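Local coordinates for protein carboxylesterase (Est-2) (Archaeoglobus fulgidus, PDB 5FRD) that probably hydrolyses carboxylic esters as a member of the alpha/beta-hydrolase family, and binds coenzyme A near its active site, at residues A143-G148 with M231-V236; L138-A143 with R156-R161; Y26-G31 with P52-S57; D58-N63 with A69-E74. All blocks are in the same frame, centred on the assembly; numbering follows the deposited sequence. Where two conformers were deposited one is given.

Contact 1 (A143-G148 with M231-V236); sequences AFASKG and MLEKHV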
# COMPACT_ATOMS: atom_id res chain seq x y z
N ALA A 143 -0.62 -2.77 -14.65
CA ALA A 143 -0.69 -1.78 -13.55
C ALA A 143 -1.17 -0.40 -13.93
O ALA A 143 -1.55 0.38 -13.05
CB ALA A 143 0.64 -1.65 -12.87
N PHE A 144 -1.14 -0.06 -15.23
CA PHE A 144 -1.55 1.26 -15.72
C PHE A 144 -2.58 1.07 -16.81
O PHE A 144 -2.43 0.17 -17.65
CB PHE A 144 -0.34 1.99 -16.30
CG PHE A 144 0.55 2.59 -15.27
CD1 PHE A 144 0.26 3.82 -14.71
CD2 PHE A 144 1.69 1.94 -14.83
CE1 PHE A 144 1.08 4.40 -13.77
CE2 PHE A 144 2.53 2.53 -13.91
CZ PHE A 144 2.22 3.76 -13.38
N ALA A 145 -3.56 1.96 -16.82
CA ALA A 145 -4.58 1.95 -17.88
C ALA A 145 -4.05 2.59 -19.14
O ALA A 145 -4.56 2.31 -20.23
CB ALA A 145 -5.81 2.68 -17.39
N SER A 146 -3.04 3.44 -19.01
CA SER A 146 -2.48 4.12 -20.17
C SER A 146 -0.99 4.30 -19.97
O SER A 146 -0.51 4.31 -18.84
CB SER A 146 -3.14 5.50 -20.36
OG SER A 146 -2.85 6.37 -19.28
N LYS A 147 -0.26 4.45 -21.07
CA LYS A 147 1.12 4.82 -20.99
C LYS A 147 1.06 6.34 -20.80
O LYS A 147 -0.01 6.92 -20.72
CB LYS A 147 1.88 4.37 -22.24
CG LYS A 147 2.11 2.85 -22.30
CD LYS A 147 3.14 2.46 -23.34
CE LYS A 147 3.42 0.96 -23.34
NZ LYS A 147 2.21 0.16 -23.65
N GLY A 148 2.20 6.99 -20.73
CA GLY A 148 2.19 8.38 -20.35
C GLY A 148 3.19 8.60 -19.26
O GLY A 148 3.93 7.69 -18.90
N MET A 231 -4.11 5.49 -7.14
CA MET A 231 -3.87 6.71 -6.36
C MET A 231 -3.07 7.75 -7.14
O MET A 231 -3.12 8.92 -6.79
CB MET A 231 -3.18 6.38 -5.03
CG MET A 231 -1.71 5.99 -5.12
SD MET A 231 -1.30 4.50 -6.03
CE MET A 231 -2.19 3.38 -5.00
N LEU A 232 -2.33 7.30 -8.16
CA LEU A 232 -1.59 8.17 -9.07
C LEU A 232 -2.36 8.48 -10.33
O LEU A 232 -2.22 9.56 -10.89
CB LEU A 232 -0.27 7.50 -9.48
CG LEU A 232 0.74 7.28 -8.36
CD1 LEU A 232 1.87 6.37 -8.83
CD2 LEU A 232 1.29 8.61 -7.89
N GLU A 233 -3.13 7.51 -10.82
CA GLU A 233 -3.81 7.68 -12.13
C GLU A 233 -5.09 8.48 -12.03
O GLU A 233 -5.46 9.18 -13.00
CB GLU A 233 -4.16 6.31 -12.72
CG GLU A 233 -3.02 5.38 -13.09
CD GLU A 233 -3.55 4.02 -13.55
OE1 GLU A 233 -3.84 3.18 -12.69
OE2 GLU A 233 -3.68 3.81 -14.79
N LYS A 234 -5.80 8.33 -10.93
CA LYS A 234 -7.08 8.98 -10.70
C LYS A 234 -7.08 9.54 -9.28
O LYS A 234 -7.93 9.20 -8.48
CB LYS A 234 -8.26 8.03 -10.91
CG LYS A 234 -8.43 7.58 -12.35
CD LYS A 234 -8.90 8.69 -13.25
CE LYS A 234 -9.16 8.14 -14.65
NZ LYS A 234 -9.66 9.21 -15.54
N HIS A 235 -6.11 10.41 -9.02
CA HIS A 235 -5.96 10.88 -7.65
C HIS A 235 -7.10 11.68 -7.09
O HIS A 235 -7.41 11.58 -5.92
CB HIS A 235 -4.63 11.62 -7.43
CG HIS A 235 -4.62 13.03 -7.92
ND1 HIS A 235 -4.13 13.37 -9.15
CD2 HIS A 235 -5.01 14.19 -7.34
CE1 HIS A 235 -4.17 14.68 -9.29
NE2 HIS A 235 -4.72 15.20 -8.22
N VAL A 236 -7.79 12.46 -7.94
CA VAL A 236 -8.89 13.23 -7.45
C VAL A 236 -10.06 12.34 -7.01
O VAL A 236 -10.65 12.53 -5.96
CB VAL A 236 -9.35 14.28 -8.49
CG1 VAL A 236 -10.59 15.02 -8.01
CG2 VAL A 236 -8.20 15.22 -8.81
O HOH W 1 -2.85 5.55 -16.60
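The loop between helices 132-141 and 149-160 is pinned to the short helix 230-233 of the alpha/beta-hydrolase fold by Glu233, whose carboxylate reaches Phe144 and Ala145. The backbone N of Ala145 donates to Glu233 OE2 over 2.7 Å in an almost perfectly straight bond (179°), meeting the oxygen on its syn side and only 18° out of the carboxylate plane. Ala145 CB lies 3.5 Å from Glu233 OE2. A bridging water also donates to Glu233 OE2 (2.6 Å) and lies 2.8 Å from Ser146 OG. Helix 230-233 follows His228, the histidine of a probable Ser-His-Asp triad, and the other carboxylate oxygen, Glu233 OE1, is hydrogen-bonded to Ser227 N, one residue before that histidine. An extended chain carries the carboxylate across the gap, with Glu233 CG 4.0 Å from Phe144 CD1, and the ring and carboxylate planes stand 70° apart. An alanine in place of Glu233 would probably leave the amides of Ala145 and Ser227 without their acceptor and the loop without its tie to this helix. The Phe144 side chain also touches Glu150 and Lys154 of helix 149-160, and Ala143 is joined to Met229 by backbone hydrogen bonding.

Contact 2 (L138-A143 with R156-R161); sequences LMLSMA and REFLDR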
# COMPACT_ATOMS: atom_id res chain seq x y z
N LEU A 138 5.93 -6.14 -18.59
CA LEU A 138 4.76 -7.00 -18.37
C LEU A 138 3.98 -6.59 -17.11
O LEU A 138 2.77 -6.35 -17.15
CB LEU A 138 5.20 -8.45 -18.26
CG LEU A 138 4.10 -9.46 -17.93
CD1 LEU A 138 2.97 -9.42 -18.94
CD2 LEU A 138 4.72 -10.83 -17.81
N MET A 139 4.72 -6.42 -16.01
CA MET A 139 4.09 -5.97 -14.77
C MET A 139 3.39 -4.63 -14.96
O MET A 139 2.24 -4.42 -14.54
CB MET A 139 5.11 -5.89 -13.66
CG MET A 139 4.49 -5.52 -12.33
SD MET A 139 5.74 -5.60 -11.05
CE MET A 139 4.78 -4.92 -9.68
N LEU A 140 4.04 -3.67 -15.60
CA LEU A 140 3.44 -2.35 -15.74
C LEU A 140 2.29 -2.29 -16.73
O LEU A 140 1.36 -1.47 -16.57
CB LEU A 140 4.51 -1.31 -16.05
CG LEU A 140 5.46 -1.10 -14.85
CD1 LEU A 140 6.38 0.06 -15.13
CD2 LEU A 140 4.76 -0.83 -13.52
N SER A 141 2.28 -3.21 -17.72
CA SER A 141 1.13 -3.33 -18.60
C SER A 141 -0.15 -3.74 -17.84
O SER A 141 -1.26 -3.49 -18.30
CB SER A 141 1.39 -4.35 -19.75
OG SER A 141 1.36 -5.70 -19.30
N MET A 142 0.04 -4.39 -16.70
CA MET A 142 -1.04 -4.85 -15.84
C MET A 142 -1.36 -3.88 -14.70
O MET A 142 -2.28 -4.13 -13.91
CB MET A 142 -0.63 -6.20 -15.24
CG MET A 142 -0.45 -7.29 -16.30
SD MET A 142 0.32 -8.80 -15.73
CE MET A 142 -1.04 -9.49 -14.82
N ALA A 143 -0.62 -2.77 -14.65
CA ALA A 143 -0.69 -1.78 -13.55
C ALA A 143 -1.17 -0.40 -13.93
O ALA A 143 -1.55 0.38 -13.05
CB ALA A 143 0.64 -1.65 -12.87
N ARG A 156 11.08 3.57 -15.24
CA ARG A 156 12.47 3.88 -14.94
C ARG A 156 12.84 3.57 -13.49
O ARG A 156 13.92 3.08 -13.19
CB ARG A 156 12.79 5.34 -15.26
CG ARG A 156 12.71 5.64 -16.75
CD ARG A 156 13.39 6.96 -17.11
NE ARG A 156 12.83 8.04 -16.32
CZ ARG A 156 11.72 8.69 -16.62
NH1 ARG A 156 11.04 8.47 -17.74
NH2 ARG A 156 11.31 9.66 -15.80
N GLU A 157 11.92 3.89 -12.59
CA GLU A 157 12.13 3.53 -11.18
C GLU A 157 12.34 2.04 -11.00
O GLU A 157 13.25 1.60 -10.32
CB GLU A 157 10.95 4.01 -10.32
CG GLU A 157 10.86 5.52 -10.16
CD GLU A 157 9.63 5.99 -9.46
OE1 GLU A 157 8.69 5.20 -9.26
OE2 GLU A 157 9.63 7.18 -9.05
N PHE A 158 11.47 1.24 -11.62
CA PHE A 158 11.60 -0.21 -11.51
C PHE A 158 12.93 -0.72 -12.10
O PHE A 158 13.58 -1.57 -11.50
CB PHE A 158 10.40 -0.88 -12.17
CG PHE A 158 9.18 -1.07 -11.27
CD1 PHE A 158 9.06 -0.47 -10.02
CD2 PHE A 158 8.16 -1.89 -11.71
CE1 PHE A 158 7.93 -0.69 -9.24
CE2 PHE A 158 7.01 -2.10 -10.96
CZ PHE A 158 6.92 -1.52 -9.72
N LEU A 159 13.32 -0.15 -13.25
CA LEU A 159 14.61 -0.55 -13.84
C LEU A 159 15.79 -0.20 -12.96
O LEU A 159 16.80 -0.88 -12.95
CB LEU A 159 14.76 0.06 -15.23
CG LEU A 159 13.82 -0.50 -16.28
CD1 LEU A 159 13.91 0.31 -17.58
CD2 LEU A 159 14.07 -1.98 -16.56
N ASP A 160 15.66 0.90 -12.19
CA ASP A 160 16.66 1.31 -11.20
C ASP A 160 16.64 0.55 -9.87
O ASP A 160 17.53 0.69 -9.03
CB ASP A 160 16.53 2.81 -10.93
CG ASP A 160 17.03 3.69 -12.08
OD1 ASP A 160 17.70 3.17 -13.00
OD2 ASP A 160 16.75 4.93 -12.06
N ARG A 161 15.58 -0.24 -9.65
CA ARG A 161 15.36 -0.91 -8.36
C ARG A 161 15.04 -2.37 -8.55
O ARG A 161 14.28 -2.93 -7.77
CB ARG A 161 14.19 -0.21 -7.66
CG ARG A 161 14.38 1.26 -7.40
CD ARG A 161 13.07 1.91 -7.03
NE ARG A 161 13.23 3.34 -7.00
CZ ARG A 161 12.26 4.20 -6.74
NH1 ARG A 161 11.05 3.78 -6.39
NH2 ARG A 161 12.51 5.51 -6.84
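The last turns of helices 132-141 and 149-160 face each other with the CA atoms of Leu140 and Phe158 9.4 Å apart, so side chains alone span the gap. Phe158 fills it from one side, Met139 and Leu140 from the other, and all three are buried. The corner CE2 of the Phe158 ring takes both partners: Leu140 CD2 lies 3.6 Å from it and Met139 SD 3.7 Å. Met139 runs out as a straight chain, its CG turned away from the backbone N (chi1 -176°), and this full extension carries the thioether to the ring, which it crosses at about a right angle. Its sulfur sits 4.9 Å from the centroid of the Phe158 ring and 64° off the normal, an oblique Met-aromatic contact, while the terminal methyl Met139 CE lies 3.8 Å from Phe158 CE2, with CZ a little farther. Leu140 sends one methyl, CD2, which also lies 4.0 Å from Phe158 CD2. With an alanine at Phe158, the thioether of Met139 and the CD2 methyl of Leu140 would probably lose their shared partner, and a gap would open between the two helix ends. Past the Met139 turn the chain leaves the helix at Met142, which touches the bound coenzyme A. Around this junction, Met139 also packs on Ile124 of helix 122-125 and Leu169 of helix 162-173, Phe158 meets Leu165 of that same helix, and Leu140 lies against Tyr151, Lys154 and Arg155 of helix 149-160.

Contact 3 (Y26-G31 with P52-S57); sequences YIHSSG and PNHGQS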
# COMPACT_ATOMS: atom_id res chain seq x y z
N TYR A 26 0.11 5.83 5.42
CA TYR A 26 0.12 5.17 4.13
C TYR A 26 1.32 4.27 3.97
O TYR A 26 2.44 4.67 4.32
CB TYR A 26 0.19 6.21 2.99
CG TYR A 26 -0.83 7.32 3.01
CD1 TYR A 26 -0.60 8.47 3.72
CD2 TYR A 26 -2.01 7.25 2.26
CE1 TYR A 26 -1.48 9.53 3.71
CE2 TYR A 26 -2.92 8.30 2.29
CZ TYR A 26 -2.66 9.42 3.01
OH TYR A 26 -3.58 10.47 3.01
N ILE A 27 1.10 3.11 3.35
CA ILE A 27 2.13 2.10 3.14
C ILE A 27 2.16 1.72 1.64
O ILE A 27 1.19 1.17 1.10
CB ILE A 27 1.92 0.82 3.97
CG1 ILE A 27 1.61 1.19 5.42
CG2 ILE A 27 3.17 -0.03 3.88
CD1 ILE A 27 1.32 0.00 6.31
N HIS A 28 3.28 2.04 1.01
CA HIS A 28 3.52 1.85 -0.42
C HIS A 28 3.70 0.40 -0.84
O HIS A 28 3.82 -0.51 -0.02
CB HIS A 28 4.75 2.65 -0.87
CG HIS A 28 6.03 2.20 -0.25
ND1 HIS A 28 6.72 1.09 -0.67
CD2 HIS A 28 6.74 2.71 0.79
CE1 HIS A 28 7.81 0.95 0.06
NE2 HIS A 28 7.82 1.90 0.98
N SER A 29 3.79 0.20 -2.16
CA SER A 29 3.92 -1.10 -2.79
C SER A 29 5.36 -1.47 -3.15
O SER A 29 6.31 -0.74 -2.86
CB SER A 29 3.00 -1.11 -4.04
OG SER A 29 3.33 -0.06 -4.89
N SER A 30 5.51 -2.63 -3.77
CA SER A 30 6.83 -3.15 -4.14
C SER A 30 7.58 -2.22 -5.10
O SER A 30 7.01 -1.68 -6.05
CB SER A 30 6.72 -4.50 -4.84
OG SER A 30 6.21 -5.51 -4.00
N GLY A 31 8.88 -2.08 -4.84
CA GLY A 31 9.73 -1.23 -5.67
C GLY A 31 9.41 0.25 -5.64
O GLY A 31 9.89 1.01 -6.50
N PRO A 52 11.88 0.30 5.21
CA PRO A 52 13.31 0.01 5.05
C PRO A 52 13.58 -0.66 3.71
O PRO A 52 12.72 -1.37 3.17
CB PRO A 52 13.60 -0.93 6.22
CG PRO A 52 12.61 -0.51 7.26
CD PRO A 52 11.35 -0.18 6.48
N ASN A 53 14.75 -0.36 3.15
CA ASN A 53 15.14 -0.75 1.79
C ASN A 53 14.56 0.07 0.66
O ASN A 53 14.83 -0.21 -0.50
CB ASN A 53 14.91 -2.24 1.51
CG ASN A 53 15.53 -3.12 2.59
OD1 ASN A 53 16.71 -2.98 2.87
ND2 ASN A 53 14.73 -3.93 3.24
N HIS A 54 13.78 1.10 1.01
CA HIS A 54 13.10 1.95 0.06
C HIS A 54 13.30 3.41 0.42
O HIS A 54 13.48 3.78 1.58
CB HIS A 54 11.60 1.64 0.03
CG HIS A 54 11.29 0.19 -0.23
ND1 HIS A 54 11.42 -0.79 0.73
CD2 HIS A 54 10.84 -0.43 -1.34
CE1 HIS A 54 11.08 -1.95 0.21
NE2 HIS A 54 10.70 -1.76 -1.03
N GLY A 55 13.23 4.27 -0.59
CA GLY A 55 13.30 5.73 -0.37
C GLY A 55 14.53 6.14 0.40
O GLY A 55 15.64 5.70 0.07
N GLN A 56 14.32 6.96 1.42
CA GLN A 56 15.43 7.46 2.24
C GLN A 56 15.61 6.70 3.55
O GLN A 56 16.34 7.16 4.45
CB GLN A 56 15.26 8.95 2.48
CG GLN A 56 15.17 9.72 1.20
CD GLN A 56 16.49 9.80 0.48
OE1 GLN A 56 17.54 9.90 1.10
NE2 GLN A 56 16.45 9.67 -0.83
N SER A 57 14.95 5.56 3.70
CA SER A 57 15.14 4.72 4.85
C SER A 57 16.41 3.87 4.72
O SER A 57 16.90 3.62 3.63
CB SER A 57 13.90 3.85 5.08
OG SER A 57 12.83 4.68 5.47
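A buried pair of imidazoles, His28 and His54, joins the loop that follows the sheet strand 24-27 to the loop after strand 47-49. These are two of the loops at the C-terminal ends of parallel strands where alpha/beta hydrolases build their active sites, and the sequence Asn-His-Gly-Gln-Ser in the second resembles the Gly-His-Gly-x-Ser motif common in that family. His28 presents one corner: its CE1 hangs 3.5 Å above the plane of the His54 ring, shifted toward the rim, with His54 CG 3.6 Å from it. The planes make 54° and the centroids lie 4.9 Å apart, an oblique meeting of the two rings. Each ring is locked by polar bonds. His28 CG is squeezed between the backbone N and the carbonyl carbon (chi1 65°), which lets ND1 donate to Ser29 O at 2.9 Å with the acceptor in the ring plane; on its far nitrogen, NE2 is bonded to Leu51 N, consistent with a neutral imidazole. His54 NE2 is bonded to Asp168 OD2 of helix 162-173, an oxygen that also takes the Gly31 amide, and with its ND1 bonded to a carbonyl the ring may well be protonated. Gly55, with positive phi, occupies the type II' beta turn from His54 to Ser57, closed by Ser57 N to His54 O at 3.1 Å. The other anchor of the His54 ring is ND1, which donates to Pro52 O over 2.8 Å from above the carbonyl plane.

Contact 4 (D58-N63 with A69-E74); sequences DTVEVN and AYYASE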
# COMPACT_ATOMS: atom_id res chain seq x y z
N ASP A 58 16.91 3.43 5.85
CA ASP A 58 18.05 2.52 5.87
C ASP A 58 17.72 1.19 5.20
O ASP A 58 16.57 0.74 5.10
CB ASP A 58 18.51 2.23 7.30
CG ASP A 58 19.36 3.31 7.92
OD1 ASP A 58 19.78 4.27 7.23
OD2 ASP A 58 19.58 3.19 9.16
N THR A 59 18.78 0.53 4.76
CA THR A 59 18.73 -0.85 4.27
C THR A 59 18.88 -1.80 5.47
O THR A 59 19.70 -1.57 6.36
CB THR A 59 19.86 -1.05 3.25
OG1 THR A 59 19.59 -0.25 2.09
CG2 THR A 59 20.01 -2.51 2.82
N VAL A 60 18.08 -2.84 5.48
CA VAL A 60 18.13 -3.87 6.52
C VAL A 60 17.50 -5.14 5.95
O VAL A 60 16.59 -5.11 5.11
CB VAL A 60 17.43 -3.40 7.82
CG1 VAL A 60 15.92 -3.30 7.65
CG2 VAL A 60 17.76 -4.34 8.98
N GLU A 61 18.00 -6.30 6.38
CA GLU A 61 17.45 -7.56 5.93
C GLU A 61 16.00 -7.72 6.39
O GLU A 61 15.71 -7.61 7.59
CB GLU A 61 18.29 -8.73 6.46
CG GLU A 61 17.94 -10.09 5.88
CD GLU A 61 18.66 -11.25 6.55
OE1 GLU A 61 19.47 -11.03 7.48
OE2 GLU A 61 18.41 -12.41 6.14
N VAL A 62 15.09 -8.01 5.45
CA VAL A 62 13.68 -8.24 5.75
C VAL A 62 13.22 -9.51 5.03
O VAL A 62 13.27 -9.59 3.80
CB VAL A 62 12.79 -7.03 5.35
CG1 VAL A 62 11.30 -7.32 5.56
CG2 VAL A 62 13.20 -5.80 6.14
N ASN A 63 12.74 -10.48 5.81
CA ASN A 63 12.41 -11.81 5.29
C ASN A 63 10.93 -12.15 5.25
O ASN A 63 10.53 -13.23 4.79
CB ASN A 63 13.21 -12.83 6.11
CG ASN A 63 14.71 -12.72 5.86
OD1 ASN A 63 15.15 -12.57 4.71
ND2 ASN A 63 15.48 -12.78 6.92
N ALA A 69 5.68 -5.16 8.68
CA ALA A 69 4.61 -4.70 9.55
C ALA A 69 5.10 -4.22 10.92
O ALA A 69 4.52 -3.31 11.50
CB ALA A 69 3.55 -5.78 9.70
N TYR A 70 6.17 -4.84 11.42
CA TYR A 70 6.81 -4.35 12.62
C TYR A 70 7.34 -2.93 12.42
O TYR A 70 7.05 -2.04 13.22
CB TYR A 70 7.93 -5.28 13.08
CG TYR A 70 8.71 -4.72 14.22
CD1 TYR A 70 8.16 -4.75 15.50
CD2 TYR A 70 9.93 -4.10 14.03
CE1 TYR A 70 8.85 -4.21 16.58
CE2 TYR A 70 10.62 -3.55 15.11
CZ TYR A 70 10.06 -3.60 16.37
OH TYR A 70 10.70 -3.08 17.47
N TYR A 71 8.12 -2.70 11.36
CA TYR A 71 8.59 -1.34 11.09
C TYR A 71 7.46 -0.35 10.88
O TYR A 71 7.51 0.78 11.38
CB TYR A 71 9.56 -1.28 9.90
CG TYR A 71 10.87 -1.94 10.19
CD1 TYR A 71 11.80 -1.32 11.04
CD2 TYR A 71 11.18 -3.18 9.66
CE1 TYR A 71 13.00 -1.95 11.35
CE2 TYR A 71 12.38 -3.81 9.95
CZ TYR A 71 13.27 -3.19 10.80
OH TYR A 71 14.46 -3.82 11.09
N ALA A 72 6.40 -0.77 10.19
CA ALA A 72 5.28 0.11 9.97
C ALA A 72 4.56 0.44 11.26
O ALA A 72 4.21 1.58 11.49
CB ALA A 72 4.34 -0.48 8.95
N SER A 73 4.31 -0.58 12.10
CA SER A 73 3.63 -0.34 13.35
C SER A 73 4.40 0.57 14.31
O SER A 73 3.82 1.50 14.88
CB SER A 73 3.27 -1.65 14.02
OG SER A 73 4.39 -2.43 14.32
N GLU A 74 5.70 0.34 14.44
CA GLU A 74 6.53 1.20 15.27
C GLU A 74 6.54 2.61 14.75
O GLU A 74 6.49 3.59 15.49
CB GLU A 74 7.96 0.66 15.36
CG GLU A 74 8.07 -0.62 16.18
CD GLU A 74 7.75 -0.38 17.64
OE1 GLU A 74 8.37 0.50 18.26
OE2 GLU A 74 6.83 -1.02 18.16
O HOH W 2 14.64 -6.49 10.07
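Water 2 is gripped from both segments: it donates to the carbonyl O of Glu61 at 2.9 Å and is hydrogen-bonded to Tyr71 OH. It sits at the edge of the Tyr71 ring, in the ring plane, so the phenol end is tied to the loop backbone through solvent rather than directly. The rest of the contact is apolar. Val60 and Tyr71 reach toward each other from opposite directions, and both methyls of Val60 face the hydroxyl from one side, CG1 3.8 Å and CG2 4.0 Å from Tyr71 OH. With chi1 at 70°, Val60 CG1 is lodged between its own backbone N and carbonyl carbon, and CG2 points away from that N; this is how both branches come to be turned to the one oxygen. Val62 adds a looser touch farther in, its CG2 4.4 Å from Tyr71 CE2. No hydrogen bond joins the segments directly, and the three touching residues are all partly exposed. The loop 58-63 lies beside helix 65-79, into whose first turn the chain then runs, and Val62 reaches Glu67 and Tyr68 there. Tyr71 is flanked further by Pro52, which also meets Val60, and by Val9 of the edge strand 3-9, while Ala72 of the same helix packs on Val94 and Leu98 of helix 90-101.

From the N terminus, contact 3 comes first: it closes a loop that carries helix 38-43 and strand 47-49, joining the loops that follow strands 24-27 and 47-49. Contact 4 follows directly, a short local closure onto helix 65-79, and the two touch where Asn53 bonds to the backbone of Asp58 and Val60. After the central strands, contact 2 ties helix 132-141 to helix 149-160. Contact 1 starts at Ala143, which it shares with contact 2, and crosses it along the chain, reaching on over two further sheet strands to helix 230-233. Contacts 2 and 3 meet as well, through Arg161 NH1 and Gly31 O, linking the helical region beside coenzyme A to the sheet.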